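Local coordinates for structural protein ORF273 (Acidianus two-tailed virus, PDB 4ART) that is a structural protein of the virion, stable to heat and acid, whose precise role in the particle is not established, at residues I87-D98 with N136-F147. Residues are numbered along the deposited sequence; the frame is centred on the assembly and turned at random.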
ATOM      1  N   ILE A  87       3.373 -24.065  -9.696  1.00 35.74           N
ATOM      2  CA  ILE A  87       2.534 -22.929  -9.297  1.00 31.12           C
ATOM      3  C   ILE A  87       1.613 -22.527 -10.447  1.00 36.73           C
ATOM      4  O   ILE A  87       2.088 -22.195 -11.539  1.00 38.84           O
ATOM      5  CB  ILE A  87       3.378 -21.743  -8.757  1.00 31.77           C
ATOM      6  CG1 ILE A  87       4.179 -22.172  -7.519  1.00 32.11           C
ATOM      7  CG2 ILE A  87       2.470 -20.513  -8.451  1.00 29.09           C
ATOM      8  CD1 ILE A  87       5.335 -21.300  -7.172  1.00 32.08           C
ATOM      9  N   TYR A  88       0.302 -22.552 -10.190  1.00 30.85           N
ATOM     10  CA  TYR A  88      -0.746 -22.238 -11.162  1.00 29.98           C
ATOM     11  C   TYR A  88      -1.407 -20.867 -10.879  1.00 33.26           C
ATOM     12  O   TYR A  88      -1.779 -20.146 -11.815  1.00 31.97           O
ATOM     13  CB  TYR A  88      -1.798 -23.350 -11.113  1.00 31.69           C
ATOM     14  CG  TYR A  88      -2.918 -23.235 -12.120  1.00 34.38           C
ATOM     15  CD1 TYR A  88      -2.648 -23.100 -13.478  1.00 37.39           C
ATOM     16  CD2 TYR A  88      -4.250 -23.348 -11.727  1.00 35.41           C
ATOM     17  CE1 TYR A  88      -3.677 -23.070 -14.421  1.00 38.27           C
ATOM     18  CE2 TYR A  88      -5.290 -23.321 -12.666  1.00 37.33           C
ATOM     19  CZ  TYR A  88      -4.995 -23.182 -14.010  1.00 43.55           C
ATOM     20  OH  TYR A  88      -5.999 -23.148 -14.939  1.00 50.33           O
ATOM     21  N   ALA A  89      -1.565 -20.525  -9.591  1.00 30.37           N
ATOM     22  CA  ALA A  89      -2.178 -19.272  -9.150  1.00 28.71           C
ATOM     23  C   ALA A  89      -1.471 -18.730  -7.932  1.00 32.40           C
ATOM     24  O   ALA A  89      -1.027 -19.500  -7.068  1.00 32.80           O
ATOM     25  CB  ALA A  89      -3.665 -19.473  -8.849  1.00 28.36           C
ATOM     26  N   PHE A  90      -1.351 -17.396  -7.873  1.00 28.97           N
ATOM     27  CA  PHE A  90      -0.762 -16.665  -6.746  1.00 28.20           C
ATOM     28  C   PHE A  90      -1.914 -15.963  -6.029  1.00 29.52           C
ATOM     29  O   PHE A  90      -2.745 -15.352  -6.676  1.00 27.82           O
ATOM     30  CB  PHE A  90       0.284 -15.658  -7.242  1.00 29.99           C
ATOM     31  CG  PHE A  90       0.876 -14.776  -6.172  1.00 31.50           C
ATOM     32  CD1 PHE A  90       1.758 -15.292  -5.232  1.00 36.26           C
ATOM     33  CD2 PHE A  90       0.561 -13.428  -6.111  1.00 30.76           C
ATOM     34  CE1 PHE A  90       2.313 -14.472  -4.246  1.00 38.35           C
ATOM     35  CE2 PHE A  90       1.109 -12.610  -5.128  1.00 36.05           C
ATOM     36  CZ  PHE A  90       2.004 -13.125  -4.211  1.00 36.75           C
ATOM     37  N   VAL A  91      -1.993 -16.109  -4.705  1.00 26.34           N
ATOM     38  CA  VAL A  91      -3.074 -15.543  -3.903  1.00 24.75           C
ATOM     39  C   VAL A  91      -2.511 -14.480  -2.961  1.00 31.92           C
ATOM     40  O   VAL A  91      -1.579 -14.748  -2.222  1.00 28.88           O
ATOM     41  CB  VAL A  91      -3.848 -16.630  -3.100  1.00 27.73           C
ATOM     42  CG1 VAL A  91      -5.077 -16.045  -2.409  1.00 26.58           C
ATOM     43  CG2 VAL A  91      -4.230 -17.812  -3.967  1.00 26.84           C
ATOM     44  N   GLU A  92      -3.107 -13.281  -2.986  1.00 32.38           N
ATOM     45  CA  GLU A  92      -2.790 -12.188  -2.079  1.00 33.54           C
ATOM     46  C   GLU A  92      -4.051 -11.931  -1.241  1.00 36.66           C
ATOM     47  O   GLU A  92      -5.110 -11.591  -1.783  1.00 33.72           O
ATOM     48  CB  GLU A  92      -2.358 -10.931  -2.853  1.00 35.25           C
ATOM     49  CG  GLU A  92      -2.167  -9.698  -1.988  1.00 51.09           C
ATOM     50  CD  GLU A  92      -1.449  -8.524  -2.631  1.00 78.75           C
ATOM     51  OE1 GLU A  92      -1.198  -8.558  -3.860  1.00 69.10           O
ATOM     52  OE2 GLU A  92      -1.141  -7.556  -1.898  1.00 77.71           O
ATOM     53  N   THR A  93      -3.934 -12.096   0.073  1.00 34.67           N
ATOM     54  CA  THR A  93      -5.037 -11.871   0.996  1.00 35.00           C
ATOM     55  C   THR A  93      -4.853 -10.558   1.757  1.00 41.82           C
ATOM     56  O   THR A  93      -3.816 -10.336   2.380  1.00 39.97           O
ATOM     57  CB  THR A  93      -5.209 -13.068   1.921  1.00 44.83           C
ATOM     58  OG1 THR A  93      -5.259 -14.241   1.114  1.00 49.59           O
ATOM     59  CG2 THR A  93      -6.461 -12.970   2.779  1.00 45.68           C
ATOM     60  N   ASP A  94      -5.859  -9.677   1.658  1.00 39.95           N
ATOM     61  CA  ASP A  94      -5.895  -8.406   2.390  1.00 41.42           C
ATOM     62  C   ASP A  94      -6.995  -8.593   3.426  1.00 43.85           C
ATOM     63  O   ASP A  94      -8.020  -9.252   3.149  1.00 41.61           O
ATOM     64  CB  ASP A  94      -6.286  -7.228   1.470  1.00 44.11           C
ATOM     65  CG  ASP A  94      -5.167  -6.530   0.726  1.00 61.98           C
ATOM     66  OD1 ASP A  94      -4.009  -6.592   1.196  1.00 64.78           O
ATOM     67  OD2 ASP A  94      -5.465  -5.845  -0.286  1.00 71.29           O
ATOM     68  N   VAL A  95      -6.802  -8.007   4.596  1.00 38.16           N
ATOM     69  CA  VAL A  95      -7.759  -8.064   5.688  1.00 39.35           C
ATOM     70  C   VAL A  95      -8.181  -6.633   6.005  1.00 47.32           C
ATOM     71  O   VAL A  95      -7.342  -5.742   6.111  1.00 48.67           O
ATOM     72  CB  VAL A  95      -7.196  -8.858   6.891  1.00 45.63           C
ATOM     73  CG1 VAL A  95      -7.883  -8.486   8.197  1.00 47.97           C
ATOM     74  CG2 VAL A  95      -7.289 -10.363   6.633  1.00 44.47           C
ATOM     75  N   THR A  96      -9.489  -6.401   6.097  1.00 45.42           N
ATOM     76  CA  THR A  96     -10.014  -5.065   6.333  1.00 46.52           C
ATOM     77  C   THR A  96     -11.059  -5.040   7.449  1.00 51.47           C
ATOM     78  O   THR A  96     -11.650  -6.067   7.774  1.00 48.37           O
ATOM     79  CB  THR A  96     -10.482  -4.467   4.996  1.00 59.41           C
ATOM     80  OG1 THR A  96     -10.753  -3.079   5.169  1.00 74.52           O
ATOM     81  CG2 THR A  96     -11.692  -5.191   4.436  1.00 54.31           C
ATOM     82  N   ARG A  97     -11.273  -3.850   8.032  1.00 52.71           N
ATOM     83  CA  ARG A  97     -12.238  -3.619   9.101  1.00 55.30           C
ATOM     84  C   ARG A  97     -13.158  -2.428   8.766  1.00 59.14           C
ATOM     85  O   ARG A  97     -14.071  -2.109   9.532  1.00 61.37           O
ATOM     86  CB  ARG A  97     -11.527  -3.483  10.471  1.00 61.70           C
ATOM     87  CG  ARG A  97     -11.063  -4.846  11.026  1.00 79.79           C
ATOM     88  CD  ARG A  97     -10.276  -4.785  12.328  1.00 97.70           C
ATOM     89  NE  ARG A  97      -9.580  -6.050  12.626  1.00102.67           N
ATOM     90  CZ  ARG A  97     -10.100  -7.076  13.295  1.00107.69           C
ATOM     91  NH1 ARG A  97     -11.343  -7.016  13.758  1.00 88.56           N
ATOM     92  NH2 ARG A  97      -9.376  -8.165  13.518  1.00 87.91           N
ATOM     93  N   ASP A  98     -12.937  -1.804   7.594  1.00 52.81           N
ATOM     94  CA  ASP A  98     -13.732  -0.685   7.079  1.00 52.76           C
ATOM     95  C   ASP A  98     -14.447  -1.164   5.826  1.00 51.04           C
ATOM     96  O   ASP A  98     -13.799  -1.673   4.907  1.00 46.54           O
ATOM     97  CB  ASP A  98     -12.841   0.553   6.775  1.00 55.88           C
ATOM     98  CG  ASP A  98     -13.603   1.730   6.165  1.00 74.82           C
ATOM     99  OD1 ASP A  98     -14.712   2.044   6.660  1.00 77.90           O
ATOM    100  OD2 ASP A  98     -13.082   2.350   5.199  1.00 84.37           O
ATOM    101  N   ASN A 136       4.602 -21.168 -15.207  1.00 46.21           N
ATOM    102  CA  ASN A 136       3.269 -21.733 -15.546  1.00 43.85           C
ATOM    103  C   ASN A 136       2.059 -21.118 -14.791  1.00 44.55           C
ATOM    104  O   ASN A 136       0.948 -21.688 -14.733  1.00 42.89           O
ATOM    105  CB  ASN A 136       3.327 -23.253 -15.462  1.00 48.20           C
ATOM    106  CG  ASN A 136       4.617 -23.810 -16.052  1.00 69.80           C
ATOM    107  OD1 ASN A 136       5.062 -23.429 -17.149  1.00 61.74           O
ATOM    108  ND2 ASN A 136       5.287 -24.671 -15.315  1.00 62.01           N
ATOM    109  N   LEU A 137       2.297 -19.936 -14.224  1.00 40.15           N
ATOM    110  CA  LEU A 137       1.322 -19.167 -13.478  1.00 38.10           C
ATOM    111  C   LEU A 137       0.277 -18.613 -14.446  1.00 38.33           C
ATOM    112  O   LEU A 137       0.621 -17.929 -15.410  1.00 38.49           O
ATOM    113  CB  LEU A 137       2.088 -18.038 -12.805  1.00 37.94           C
ATOM    114  CG  LEU A 137       1.425 -17.275 -11.704  1.00 42.91           C
ATOM    115  CD1 LEU A 137       0.949 -18.147 -10.610  1.00 43.39           C
ATOM    116  CD2 LEU A 137       2.397 -16.393 -11.103  1.00 44.57           C
ATOM    117  N   LYS A 138      -0.995 -18.932 -14.213  1.00 32.36           N
ATOM    118  CA  LYS A 138      -2.070 -18.448 -15.087  1.00 31.48           C
ATOM    119  C   LYS A 138      -2.886 -17.347 -14.397  1.00 34.19           C
ATOM    120  O   LYS A 138      -3.304 -16.390 -15.050  1.00 32.44           O
ATOM    121  CB  LYS A 138      -2.976 -19.606 -15.513  1.00 34.74           C
ATOM    122  CG  LYS A 138      -3.978 -19.251 -16.622  1.00 41.67           C
ATOM    123  CD  LYS A 138      -4.776 -20.460 -17.049  1.00 53.95           C
ATOM    124  CE  LYS A 138      -5.877 -20.151 -18.028  1.00 60.47           C
ATOM    125  NZ  LYS A 138      -5.360 -20.053 -19.419  1.00 70.67           N
ATOM    126  N   TYR A 139      -3.107 -17.478 -13.076  1.00 29.01           N
ATOM    127  CA  TYR A 139      -3.968 -16.558 -12.348  1.00 25.76           C
ATOM    128  C   TYR A 139      -3.370 -15.821 -11.197  1.00 29.13           C
ATOM    129  O   TYR A 139      -2.517 -16.334 -10.472  1.00 26.70           O
ATOM    130  CB  TYR A 139      -5.221 -17.296 -11.844  1.00 27.07           C
ATOM    131  CG  TYR A 139      -6.111 -17.850 -12.942  1.00 28.25           C
ATOM    132  CD1 TYR A 139      -7.029 -17.039 -13.592  1.00 29.66           C
ATOM    133  CD2 TYR A 139      -6.085 -19.204 -13.272  1.00 29.62           C
ATOM    134  CE1 TYR A 139      -7.884 -17.554 -14.571  1.00 31.17           C
ATOM    135  CE2 TYR A 139      -6.926 -19.731 -14.256  1.00 30.36           C
ATOM    136  CZ  TYR A 139      -7.823 -18.899 -14.909  1.00 37.44           C
ATOM    137  OH  TYR A 139      -8.662 -19.383 -15.893  1.00 40.76           O
ATOM    138  N   TYR A 140      -3.855 -14.592 -11.026  1.00 27.43           N
ATOM    139  CA  TYR A 140      -3.555 -13.771  -9.877  1.00 28.76           C
ATOM    140  C   TYR A 140      -4.871 -13.652  -9.106  1.00 31.14           C
ATOM    141  O   TYR A 140      -5.892 -13.271  -9.678  1.00 30.86           O
ATOM    142  CB  TYR A 140      -2.981 -12.382 -10.245  1.00 32.21           C
ATOM    143  CG  TYR A 140      -2.975 -11.457  -9.036  1.00 38.00           C
ATOM    144  CD1 TYR A 140      -1.969 -11.526  -8.089  1.00 41.18           C
ATOM    145  CD2 TYR A 140      -4.042 -10.594  -8.786  1.00 40.49           C
ATOM    146  CE1 TYR A 140      -2.004 -10.731  -6.936  1.00 43.79           C
ATOM    147  CE2 TYR A 140      -4.101  -9.819  -7.632  1.00 41.99           C
ATOM    148  CZ  TYR A 140      -3.074  -9.875  -6.717  1.00 52.30           C
ATOM    149  OH  TYR A 140      -3.157  -9.041  -5.625  1.00 57.75           O
ATOM    150  N   ILE A 141      -4.846 -14.007  -7.816  1.00 27.17           N
ATOM    151  CA  ILE A 141      -6.068 -13.980  -6.995  1.00 26.84           C
ATOM    152  C   ILE A 141      -5.920 -13.004  -5.834  1.00 30.55           C
ATOM    153  O   ILE A 141      -4.959 -13.069  -5.077  1.00 31.29           O
ATOM    154  CB  ILE A 141      -6.478 -15.409  -6.510  1.00 28.61           C
ATOM    155  CG1 ILE A 141      -6.595 -16.387  -7.693  1.00 28.44           C
ATOM    156  CG2 ILE A 141      -7.750 -15.371  -5.674  1.00 27.70           C
ATOM    157  CD1 ILE A 141      -6.930 -17.866  -7.306  1.00 26.99           C
ATOM    158  N   HIS A 142      -6.886 -12.109  -5.707  1.00 27.90           N
ATOM    159  CA  HIS A 142      -6.938 -11.164  -4.611  1.00 27.07           C
ATOM    160  C   HIS A 142      -8.135 -11.504  -3.767  1.00 28.66           C
ATOM    161  O   HIS A 142      -9.262 -11.439  -4.263  1.00 27.33           O
ATOM    162  CB  HIS A 142      -7.007  -9.715  -5.119  1.00 28.09           C
ATOM    163  CG  HIS A 142      -6.874  -8.685  -4.013  1.00 32.46           C
ATOM    164  ND1 HIS A 142      -7.338  -7.408  -4.180  1.00 35.16           N
ATOM    165  CD2 HIS A 142      -6.281  -8.762  -2.784  1.00 34.69           C
ATOM    166  CE1 HIS A 142      -7.062  -6.755  -3.054  1.00 34.55           C
ATOM    167  NE2 HIS A 142      -6.433  -7.520  -2.181  1.00 35.04           N
ATOM    168  N   ALA A 143      -7.883 -11.971  -2.528  1.00 25.98           N
ATOM    169  CA  ALA A 143      -8.917 -12.328  -1.556  1.00 27.76           C
ATOM    170  C   ALA A 143      -8.989 -11.232  -0.520  1.00 34.04           C
ATOM    171  O   ALA A 143      -7.958 -10.795  -0.035  1.00 35.30           O
ATOM    172  CB  ALA A 143      -8.608 -13.663  -0.899  1.00 28.99           C
ATOM    173  N   VAL A 144     -10.190 -10.730  -0.237  1.00 31.56           N
ATOM    174  CA  VAL A 144     -10.367  -9.658   0.753  1.00 32.16           C
ATOM    175  C   VAL A 144     -11.322 -10.119   1.827  1.00 36.04           C
ATOM    176  O   VAL A 144     -12.440 -10.538   1.523  1.00 36.26           O
ATOM    177  CB  VAL A 144     -10.790  -8.284   0.138  1.00 35.51           C
ATOM    178  CG1 VAL A 144     -10.657  -7.150   1.160  1.00 34.98           C
ATOM    179  CG2 VAL A 144      -9.987  -7.967  -1.125  1.00 34.56           C
ATOM    180  N   VAL A 145     -10.866 -10.096   3.071  1.00 34.02           N
ATOM    181  CA  VAL A 145     -11.690 -10.481   4.211  1.00 35.50           C
ATOM    182  C   VAL A 145     -12.054  -9.235   5.022  1.00 40.80           C
ATOM    183  O   VAL A 145     -11.164  -8.460   5.404  1.00 40.32           O
ATOM    184  CB  VAL A 145     -11.039 -11.576   5.085  1.00 39.88           C
ATOM    185  CG1 VAL A 145     -12.037 -12.137   6.089  1.00 40.61           C
ATOM    186  CG2 VAL A 145     -10.468 -12.699   4.225  1.00 39.18           C
ATOM    187  N   GLU A 146     -13.360  -9.044   5.250  1.00 38.03           N
ATOM    188  CA  GLU A 146     -13.920  -7.952   6.044  1.00 39.34           C
ATOM    189  C   GLU A 146     -14.249  -8.465   7.460  1.00 47.09           C
ATOM    190  O   GLU A 146     -15.011  -9.426   7.595  1.00 47.18           O
ATOM    191  CB  GLU A 146     -15.172  -7.361   5.355  1.00 40.26           C
ATOM    192  CG  GLU A 146     -16.079  -6.513   6.232  1.00 48.90           C
ATOM    193  CD  GLU A 146     -15.551  -5.171   6.701  1.00 63.14           C
ATOM    194  OE1 GLU A 146     -14.531  -4.682   6.159  1.00 38.66           O
ATOM    195  OE2 GLU A 146     -16.181  -4.598   7.617  1.00 64.94           O
ATOM    196  N   PHE A 147     -13.674  -7.817   8.509  1.00 44.47           N
ATOM    197  CA  PHE A 147     -13.916  -8.168   9.920  1.00 60.41           C
ATOM    198  C   PHE A 147     -14.956  -7.298  10.619  1.00 74.28           C
ATOM    199  O   PHE A 147     -15.043  -6.108  10.344  1.00 52.67           O
ATOM    200  CB  PHE A 147     -12.608  -8.191  10.708  1.00 62.23           C
ATOM    201  CG  PHE A 147     -11.863  -9.490  10.542  1.00 62.83           C
ATOM    202  CD1 PHE A 147     -11.068  -9.715   9.427  1.00 63.40           C
ATOM    203  CD2 PHE A 147     -12.003 -10.512  11.470  1.00 66.47           C
ATOM    204  CE1 PHE A 147     -10.410 -10.933   9.253  1.00 66.12           C
ATOM    205  CE2 PHE A 147     -11.340 -11.727  11.299  1.00 67.27           C
ATOM    206  CZ  PHE A 147     -10.548 -11.933  10.191  1.00 65.40           C
TER
HETATM  207  O   HOH W   1       4.755 -21.802 -12.442  1.00 40.64           O
HETATM  208  O   HOH W   2      -8.387 -21.824 -16.720  1.00 42.24           O
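Tyr-88 lies alongside Lys-138 and Tyr-139 where strands 87-96 and 139-146 begin to run together. Its CG is anti to the backbone N (chi1 -176°), which brings the ring back to the other strand, where Tyr-139 turns an edge toward its face in an offset edge-to-face pair, planes 85° apart. Tyr-139 CE2 comes 3.6 Å from Tyr-88 OH, and a water joins the two hydroxyls. The carbonyl O of Tyr-88 takes two N-H groups, from Lys-138 and Tyr-139, while Tyr-88 and Ala-89 face Ile-61 as a classic beta bulge.

At the other end the backbone N-H of Phe-147 donates to Thr-96 O, N to O 2.8 Å. Val-95 CG1 meets Phe-147 CD1 at 3.6 Å, and the poorly ordered Arg-97 lays one guanidinium face over Phe-147 CB.

Between these ends, Phe-90 puts CD2 in edge contact with Tyr-140 CD1 at 3.7 Å. The Tyr-140 hydroxyl donates to Glu-92 OE1 at 2.7 Å, from above the carboxylate plane. Two residues further along both strands, His-142 NE2 donates to Asp-94 OD2 over 2.7 Å; the bond is bent, 143° at the hydrogen, and the carboxylate stands nearly upright to the ring. These polar links share a face with Thr-96 and Val-144, which pack on helix 99-108. On the reverse face, Tyr-139, Ala-143 and Val-145 meet helix 23-44.

From Phe-90 N to Tyr-139 O through Phe-147 N to Thr-96 O, alternate residues of 87-96 give an N-H to one carbonyl and a C=O to the next N-H of 136-147. This is the parallel junction in an otherwise antiparallel sheet with helices on both faces, joined through helices 99-108 and 113-123 in a beta-alpha-beta-like crossover, in a protein described as a new fold.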